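Local coordinates for uncharacterized protein conserved in bacteria (Cupriavidus necator, PDB 5DMH) that catalyses the ATP-dependent phosphorylation of 3-oxo-tetronate to 3-oxo-tetronate 4-phosphate, at residues 62-67 against 97-102; 240-245 against 256-261; 408-413 against 417-422. One frame throughout, in Å; residues are numbered along the deposited sequence.

How the contacts relate
Contacts 1 and 2 both lie in the sugar-binding N-terminal domain, with centres about 25 Å apart and nearest atoms about 15 Å apart. Contact 3 is a hairpin of the nucleotide-binding C-terminal domain; its centre is about 21 Å from each of the others, and its nearest atoms come within about 5 Å of both without touching. Two elements link them. Strand 58-62, which leads into contact 1, is bonded through its backbone to the strand carrying 408-413, and helix 41-53 receives side chains from both contact 2 and contact 3. Contact 3 lies nearest the annotated nucleotide site, with the V418 side chain about 10 Å from bound ADP; contacts 1 and 2 lie away from it.

Contact 1: residues 62-67 against 97-102; sequences IGLPDV and SLAALQ
L64, in the loop that follows strand 58-62 of the sugar-binding domain, lays its forked tip against A99 and A100 on one side of helix 90-106. It is the only residue of 62-67 that meets 97-102, and the backbones stay well apart: the nearest CA pair, L64 and A100, is separated by 6.8 Å. The L64 side chain leaves its backbone toward the helix. With CG anti to the carbonyl carbon (chi1 -54°) and CD1 continuing the extended line (chi2 -177°), both methyls arrive at the helix surface and divide it between them. L64 CD1 is 3.8 Å from A99 O and 4.2 Å from A99 CB. L64 CD2 is 3.9 Å from A100 CA and 4.2 Å from A100 CB. Because both helix residues end at CB, the leucine methyls rest partly on the main chain rather than on long side chains. These separations describe ordinary van der Waals packing over a modest 104 Å² of buried surface, summed over both segments. L64 and A99 remain exposed, whereas A100 is buried. Around the contact, W103 of the same helix touches both L64 and P65, and V81 of strand 78-82 touches L64 and A100. On another side of helix 90-106, L98 and L101 pack against helix 128-139.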
loop_
_atom_site.group_PDB
_atom_site.type_symbol
_atom_site.label_atom_id
_atom_site.label_comp_id
_atom_site.label_asym_id
_atom_site.label_seq_id
_atom_site.Cartn_x
_atom_site.Cartn_y
_atom_site.Cartn_z
ATOM N N ILE A 62 -9.404 -4.170 8.038
ATOM C CA ILE A 62 -8.586 -5.271 7.593
ATOM C C ILE A 62 -9.563 -6.268 7.015
ATOM O O ILE A 62 -10.306 -6.906 7.745
ATOM C CB ILE A 62 -7.769 -5.880 8.757
ATOM C CG1 ILE A 62 -6.911 -4.818 9.416
ATOM C CG2 ILE A 62 -6.888 -6.995 8.246
ATOM C CD1 ILE A 62 -6.005 -4.052 8.441
ATOM N N GLY A 63 -9.625 -6.328 5.684
ATOM C CA GLY A 63 -10.688 -7.051 5.019
ATOM C C GLY A 63 -12.025 -6.481 5.418
ATOM O O GLY A 63 -12.142 -5.286 5.767
ATOM N N LEU A 64 -13.042 -7.330 5.380
ATOM C CA LEU A 64 -14.388 -6.904 5.681
ATOM C C LEU A 64 -14.773 -7.252 7.114
ATOM O O LEU A 64 -14.670 -8.406 7.525
ATOM C CB LEU A 64 -15.347 -7.545 4.691
ATOM C CG LEU A 64 -14.978 -7.297 3.233
ATOM C CD1 LEU A 64 -16.032 -7.912 2.318
ATOM C CD2 LEU A 64 -14.830 -5.793 2.977
ATOM N N PRO A 65 -15.201 -6.240 7.883
ATOM C CA PRO A 65 -15.519 -6.470 9.290
ATOM C C PRO A 65 -16.884 -7.105 9.435
ATOM O O PRO A 65 -17.782 -6.787 8.660
ATOM C CB PRO A 65 -15.551 -5.055 9.889
ATOM C CG PRO A 65 -15.513 -4.085 8.714
ATOM C CD PRO A 65 -15.529 -4.870 7.450
ATOM N N ASP A 66 -17.034 -7.995 10.405
ATOM C CA ASP A 66 -18.352 -8.441 10.808
ATOM C C ASP A 66 -19.092 -7.216 11.333
ATOM O O ASP A 66 -18.468 -6.251 11.788
ATOM C CB ASP A 66 -18.254 -9.526 11.888
ATOM C CG ASP A 66 -18.299 -10.935 11.308
ATOM O OD1 ASP A 66 -17.859 -11.122 10.153
ATOM O OD2 ASP A 66 -18.785 -11.854 12.004
ATOM N N VAL A 67 -20.415 -7.226 11.227
ATOM C CA VAL A 67 -21.221 -6.197 11.865
ATOM C C VAL A 67 -21.316 -6.607 13.329
ATOM O O VAL A 67 -21.482 -7.794 13.605
ATOM C CB VAL A 67 -22.644 -6.121 11.247
ATOM C CG1 VAL A 67 -23.389 -7.438 11.428
ATOM C CG2 VAL A 67 -23.452 -4.980 11.860
ATOM N N SER A 97 -11.792 -8.419 -4.334
ATOM C CA SER A 97 -12.029 -7.026 -4.655
ATOM C C SER A 97 -13.507 -6.771 -4.923
ATOM O O SER A 97 -14.050 -5.750 -4.506
ATOM C CB SER A 97 -11.151 -6.578 -5.818
ATOM O OG SER A 97 -9.775 -6.741 -5.493
ATOM N N LEU A 98 -14.172 -7.703 -5.590
ATOM C CA LEU A 98 -15.621 -7.575 -5.798
ATOM C C LEU A 98 -16.426 -7.641 -4.502
ATOM O O LEU A 98 -17.447 -6.942 -4.345
ATOM C CB LEU A 98 -16.099 -8.650 -6.757
ATOM C CG LEU A 98 -15.662 -8.372 -8.198
ATOM C CD1 LEU A 98 -15.986 -9.575 -9.094
ATOM C CD2 LEU A 98 -16.335 -7.090 -8.739
ATOM N N ALA A 99 -15.991 -8.490 -3.570
ATOM C CA ALA A 99 -16.668 -8.565 -2.276
ATOM C C ALA A 99 -16.512 -7.258 -1.510
ATOM O O ALA A 99 -17.488 -6.726 -0.949
ATOM C CB ALA A 99 -16.139 -9.749 -1.448
ATOM N N ALA A 100 -15.294 -6.730 -1.487
ATOM C CA ALA A 100 -15.046 -5.416 -0.879
ATOM C C ALA A 100 -15.868 -4.289 -1.510
ATOM O O ALA A 100 -16.392 -3.394 -0.806
ATOM C CB ALA A 100 -13.577 -5.081 -0.932
ATOM N N LEU A 101 -16.008 -4.332 -2.826
ATOM C CA LEU A 101 -16.763 -3.296 -3.526
ATOM C C LEU A 101 -18.214 -3.296 -3.072
ATOM O O LEU A 101 -18.816 -2.248 -2.803
ATOM C CB LEU A 101 -16.716 -3.522 -5.022
ATOM C CG LEU A 101 -17.638 -2.640 -5.860
ATOM C CD1 LEU A 101 -17.166 -1.191 -5.889
ATOM C CD2 LEU A 101 -17.717 -3.171 -7.276
ATOM N N GLN A 102 -18.796 -4.481 -3.019
ATOM C CA GLN A 102 -20.189 -4.590 -2.613
ATOM C C GLN A 102 -20.346 -4.092 -1.187
ATOM O O GLN A 102 -21.296 -3.353 -0.884
ATOM C CB GLN A 102 -20.678 -6.030 -2.750
ATOM C CG GLN A 102 -22.004 -6.303 -2.063
ATOM C CD GLN A 102 -23.122 -5.447 -2.571
ATOM O OE1 GLN A 102 -23.077 -4.903 -3.689
ATOM N NE2 GLN A 102 -24.159 -5.313 -1.749
#

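Contact 2: residues 240-245 against 256-261; sequences FTLGEA and SGIALG
F240 and L260 cross at about a right angle, and L260 CB lies over one face of the aromatic ring. The evidence for a CH-pi contact is direct: L260 CB lies 4.2 Å from the F240 ring centroid and only 19° off the ring normal, displaced toward the rim where CE1 and CZ are. The ring also meets backbone: F240 CE1 is 3.6 Å from L260 O, and F240 CD1 is 3.7 Å from G261 CA, which approaches obliquely.

Beside this pair the main chains come close. The CA atoms of F240 and G261 are 4.7 Å apart, and those of G243 and G261 4.8 Å. At both glycines the direction a side chain would take leads into the other segment, so its absence fits the close approach of helix and turn.

A second pair, L242 and I258, is again set crosswise. In I258, chi1 of -165° sets CG1 anti to the backbone N, and the bend at chi2 (57°) then brings I258 CD1 to L242, 3.7 Å from L242 CB and 4.1 Å from L242 CD1. The side-chain pairs are apolar, and backbone atoms of L260 and G261 complete a contact that buries 273 Å² over the two segments, with F240 at an exposed margin and L242 and I258 buried.

Both members of the inner pair continue onto C147 of strand 144-147, while L242 also touches T214 of helix 211-223. Beyond the turn, helix 262-268 is tied back to helix 236-245 by N265, bonded to the G243 carbonyl, and by the E244-R268 salt bridge; L260 rests on T50 of helix 41-53.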
loop_
_atom_site.group_PDB
_atom_site.type_symbol
_atom_site.label_atom_id
_atom_site.label_comp_id
_atom_site.label_asym_id
_atom_site.label_seq_id
_atom_site.Cartn_x
_atom_site.Cartn_y
_atom_site.Cartn_z
ATOM N N PHE A 240 -3.835 17.068 -8.676
ATOM C CA PHE A 240 -5.043 17.770 -8.300
ATOM C C PHE A 240 -5.917 17.995 -9.536
ATOM O O PHE A 240 -7.146 17.891 -9.456
ATOM C CB PHE A 240 -4.754 19.099 -7.605
ATOM C CG PHE A 240 -4.353 18.946 -6.155
ATOM C CD1 PHE A 240 -5.319 18.812 -5.171
ATOM C CD2 PHE A 240 -3.023 18.951 -5.789
ATOM C CE1 PHE A 240 -4.961 18.683 -3.834
ATOM C CE2 PHE A 240 -2.659 18.822 -4.454
ATOM C CZ PHE A 240 -3.633 18.689 -3.486
ATOM N N THR A 241 -5.283 18.296 -10.661
ATOM C CA THR A 241 -6.019 18.451 -11.927
ATOM C C THR A 241 -6.775 17.161 -12.306
ATOM O O THR A 241 -7.941 17.199 -12.701
ATOM C CB THR A 241 -5.059 18.842 -13.064
ATOM O OG1 THR A 241 -4.531 20.141 -12.789
ATOM C CG2 THR A 241 -5.771 18.832 -14.431
ATOM N N LEU A 242 -6.097 16.028 -12.192
ATOM C CA LEU A 242 -6.697 14.742 -12.515
ATOM C C LEU A 242 -7.877 14.435 -11.573
ATOM O O LEU A 242 -8.949 14.029 -12.018
ATOM C CB LEU A 242 -5.625 13.641 -12.462
ATOM C CG LEU A 242 -4.622 13.596 -13.633
ATOM C CD1 LEU A 242 -3.395 12.771 -13.257
ATOM C CD2 LEU A 242 -5.285 13.037 -14.875
ATOM N N GLY A 243 -7.675 14.637 -10.274
ATOM C CA GLY A 243 -8.732 14.443 -9.294
ATOM C C GLY A 243 -9.998 15.235 -9.616
ATOM O O GLY A 243 -11.112 14.705 -9.633
ATOM N N GLU A 244 -9.824 16.521 -9.896
ATOM C CA GLU A 244 -10.945 17.360 -10.284
ATOM C C GLU A 244 -11.571 16.882 -11.602
ATOM O O GLU A 244 -12.780 16.810 -11.698
ATOM C CB GLU A 244 -10.519 18.827 -10.379
ATOM C CG GLU A 244 -11.686 19.752 -10.668
ATOM C CD GLU A 244 -11.305 21.218 -10.784
ATOM O OE1 GLU A 244 -10.178 21.613 -10.422
ATOM O OE2 GLU A 244 -12.158 21.978 -11.263
ATOM N N ALA A 245 -10.761 16.553 -12.608
ATOM C CA ALA A 245 -11.297 16.090 -13.894
ATOM C C ALA A 245 -12.099 14.798 -13.764
ATOM O O ALA A 245 -13.045 14.554 -14.535
ATOM C CB ALA A 245 -10.201 15.909 -14.884
ATOM N N SER A 256 -1.462 6.588 -3.904
ATOM C CA SER A 256 -2.115 7.491 -2.983
ATOM C C SER A 256 -2.202 8.893 -3.553
ATOM O O SER A 256 -3.069 9.646 -3.158
ATOM C CB SER A 256 -1.422 7.513 -1.613
ATOM O OG SER A 256 -0.127 7.989 -1.730
ATOM N N GLY A 257 -1.290 9.256 -4.448
ATOM C CA GLY A 257 -1.269 10.606 -4.984
ATOM C C GLY A 257 -2.535 10.977 -5.725
ATOM O O GLY A 257 -2.991 12.133 -5.688
ATOM N N ILE A 258 -3.109 10.011 -6.435
ATOM C CA ILE A 258 -4.300 10.323 -7.231
ATOM C C ILE A 258 -5.495 10.701 -6.338
ATOM O O ILE A 258 -6.486 11.270 -6.817
ATOM C CB ILE A 258 -4.650 9.185 -8.195
ATOM C CG1 ILE A 258 -5.646 9.656 -9.254
ATOM C CG2 ILE A 258 -5.262 7.984 -7.468
ATOM C CD1 ILE A 258 -5.163 10.870 -10.079
ATOM N N ALA A 259 -5.408 10.383 -5.046
ATOM C CA ALA A 259 -6.479 10.725 -4.091
ATOM C C ALA A 259 -6.382 12.135 -3.550
ATOM O O ALA A 259 -7.326 12.622 -2.905
ATOM C CB ALA A 259 -6.498 9.750 -2.927
ATOM N N LEU A 260 -5.240 12.790 -3.780
ATOM C CA LEU A 260 -4.988 14.114 -3.208
ATOM C C LEU A 260 -6.169 15.070 -3.334
ATOM O O LEU A 260 -6.529 15.781 -2.376
ATOM C CB LEU A 260 -3.757 14.737 -3.885
ATOM C CG LEU A 260 -2.422 14.207 -3.373
ATOM C CD1 LEU A 260 -1.292 14.757 -4.228
ATOM C CD2 LEU A 260 -2.186 14.599 -1.923
ATOM N N GLY A 261 -6.750 15.122 -4.533
ATOM C CA GLY A 261 -7.784 16.081 -4.840
ATOM C C GLY A 261 -9.220 15.606 -4.647
ATOM O O GLY A 261 -10.155 16.348 -4.957
#

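Contact 3: residues 408-413 against 417-422; sequences LRIGAQ and GVPATV
T421 can be followed outward from its place opposite I410 in the antiparallel hairpin of strands 407-415 and 418-423. Its CB lies 3.4 Å from R409 O. Beyond it the branches part: CG2 runs alongside I410, the two side chains pointing the same way, and stops 4.1 Å from I410 CD1. OG1 sits between the backbone N and the carbonyl carbon (chi1 71°), where L408 CD1 and CD2 both approach it; its hydrogen bond goes to the L431 carbonyl of the adjoining strand. I410 also extends CG2 to P419 CB, 3.9 Å away.

Main-chain bonds set the register. R409 and V422 form a hydrogen-bonded pair: R409 N to V422 O spans 2.8 Å and is nearly straight at 171°, and V422 N returns to R409 O. G411 N bonds to A420 O, but A420 N bonds to A412 O, at 2.8 Å. The partner has moved on by one residue, which is a beta bulge. Near the turn, a water accepts from G417 N and lies within hydrogen-bonding distance of Q413 OE1, which N49 also binds; E152 takes Q413 NE2.

The chemistry is therefore divided. Backbone bonds fix the strand pairing, I410 packs against T421 CG2 and P419, and the polar ends look beyond the hairpin: L431 holds the T421 hydroxyl, while N49 and E152 tie the Q413 amide to the sugar-binding domain.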
loop_
_atom_site.group_PDB
_atom_site.type_symbol
_atom_site.label_atom_id
_atom_site.label_comp_id
_atom_site.label_asym_id
_atom_site.label_seq_id
_atom_site.Cartn_x
_atom_site.Cartn_y
_atom_site.Cartn_z
ATOM N N LEU A 408 -7.935 -0.024 11.764
ATOM C CA LEU A 408 -6.901 0.901 12.202
ATOM C C LEU A 408 -7.435 2.331 12.122
ATOM O O LEU A 408 -8.185 2.692 11.191
ATOM C CB LEU A 408 -5.655 0.785 11.327
ATOM C CG LEU A 408 -4.867 -0.517 11.426
ATOM C CD1 LEU A 408 -3.751 -0.573 10.411
ATOM C CD2 LEU A 408 -4.345 -0.680 12.833
ATOM N N ARG A 409 -7.029 3.124 13.114
ATOM C CA ARG A 409 -7.207 4.568 13.112
ATOM C C ARG A 409 -5.901 5.206 12.629
ATOM O O ARG A 409 -4.827 4.797 13.033
ATOM C CB ARG A 409 -7.527 5.072 14.526
ATOM C CG ARG A 409 -7.707 6.573 14.558
ATOM C CD ARG A 409 -8.751 6.994 15.562
ATOM N NE ARG A 409 -8.228 6.990 16.919
ATOM C CZ ARG A 409 -7.909 8.082 17.618
ATOM N NH1 ARG A 409 -8.043 9.295 17.097
ATOM N NH2 ARG A 409 -7.450 7.958 18.857
ATOM N N ILE A 410 -6.006 6.214 11.776
ATOM C CA ILE A 410 -4.839 6.829 11.154
ATOM C C ILE A 410 -4.343 8.031 11.950
ATOM O O ILE A 410 -5.093 8.965 12.214
ATOM C CB ILE A 410 -5.192 7.258 9.704
ATOM C CG1 ILE A 410 -5.919 6.110 8.976
ATOM C CG2 ILE A 410 -3.962 7.685 8.939
ATOM C CD1 ILE A 410 -5.132 4.782 8.904
ATOM N N GLY A 411 -3.085 7.992 12.359
ATOM C CA GLY A 411 -2.493 9.096 13.087
ATOM C C GLY A 411 -1.643 9.936 12.151
ATOM O O GLY A 411 -1.943 10.041 10.953
ATOM N N ALA A 412 -0.556 10.480 12.688
ATOM C CA ALA A 412 0.260 11.445 11.972
ATOM C C ALA A 412 1.251 10.787 11.038
ATOM O O ALA A 412 1.717 9.677 11.293
ATOM C CB ALA A 412 0.997 12.355 12.957
ATOM N N GLN A 413 1.580 11.493 9.954
ATOM C CA GLN A 413 2.565 11.002 8.997
ATOM C C GLN A 413 3.936 10.925 9.665
ATOM O O GLN A 413 4.378 11.880 10.293
ATOM C CB GLN A 413 2.630 11.937 7.779
ATOM C CG GLN A 413 3.650 11.506 6.725
ATOM C CD GLN A 413 3.476 12.247 5.420
ATOM O OE1 GLN A 413 2.389 12.238 4.819
ATOM N NE2 GLN A 413 4.533 12.912 4.972
ATOM N N GLY A 417 4.031 8.746 2.633
ATOM C CA GLY A 417 3.404 7.467 2.414
ATOM C C GLY A 417 3.262 6.554 3.640
ATOM O O GLY A 417 2.766 5.447 3.496
ATOM N N VAL A 418 3.699 7.000 4.824
ATOM C CA VAL A 418 3.697 6.139 6.010
ATOM C C VAL A 418 3.193 6.843 7.274
ATOM O O VAL A 418 3.935 7.575 7.944
ATOM C CB VAL A 418 5.076 5.541 6.313
ATOM C CG1 VAL A 418 4.930 4.352 7.306
ATOM C CG2 VAL A 418 5.771 5.079 5.048
ATOM N N PRO A 419 1.927 6.614 7.627
ATOM C CA PRO A 419 1.397 7.168 8.875
ATOM C C PRO A 419 1.598 6.253 10.075
ATOM O O PRO A 419 1.745 5.045 9.881
ATOM C CB PRO A 419 -0.086 7.244 8.597
ATOM C CG PRO A 419 -0.327 6.044 7.700
ATOM C CD PRO A 419 0.877 5.958 6.825
ATOM N N ALA A 420 1.657 6.830 11.271
ATOM C CA ALA A 420 1.428 6.066 12.514
ATOM C C ALA A 420 -0.046 5.654 12.524
ATOM O O ALA A 420 -0.888 6.383 11.999
ATOM C CB ALA A 420 1.739 6.916 13.741
ATOM N N THR A 421 -0.351 4.499 13.110
ATOM C CA THR A 421 -1.727 4.009 13.210
ATOM C C THR A 421 -1.914 3.360 14.572
ATOM O O THR A 421 -0.941 2.979 15.224
ATOM C CB THR A 421 -2.077 2.955 12.106
ATOM O OG1 THR A 421 -1.394 1.722 12.357
ATOM C CG2 THR A 421 -1.708 3.440 10.703
ATOM N N VAL A 422 -3.167 3.248 15.013
ATOM C CA VAL A 422 -3.458 2.477 16.196
ATOM C C VAL A 422 -4.691 1.610 15.962
ATOM O O VAL A 422 -5.545 1.954 15.149
ATOM C CB VAL A 422 -3.637 3.381 17.426
ATOM C CG1 VAL A 422 -2.319 4.082 17.742
ATOM C CG2 VAL A 422 -4.759 4.394 17.208
HETATM O O HOH W 1 2.449 11.061 2.204
#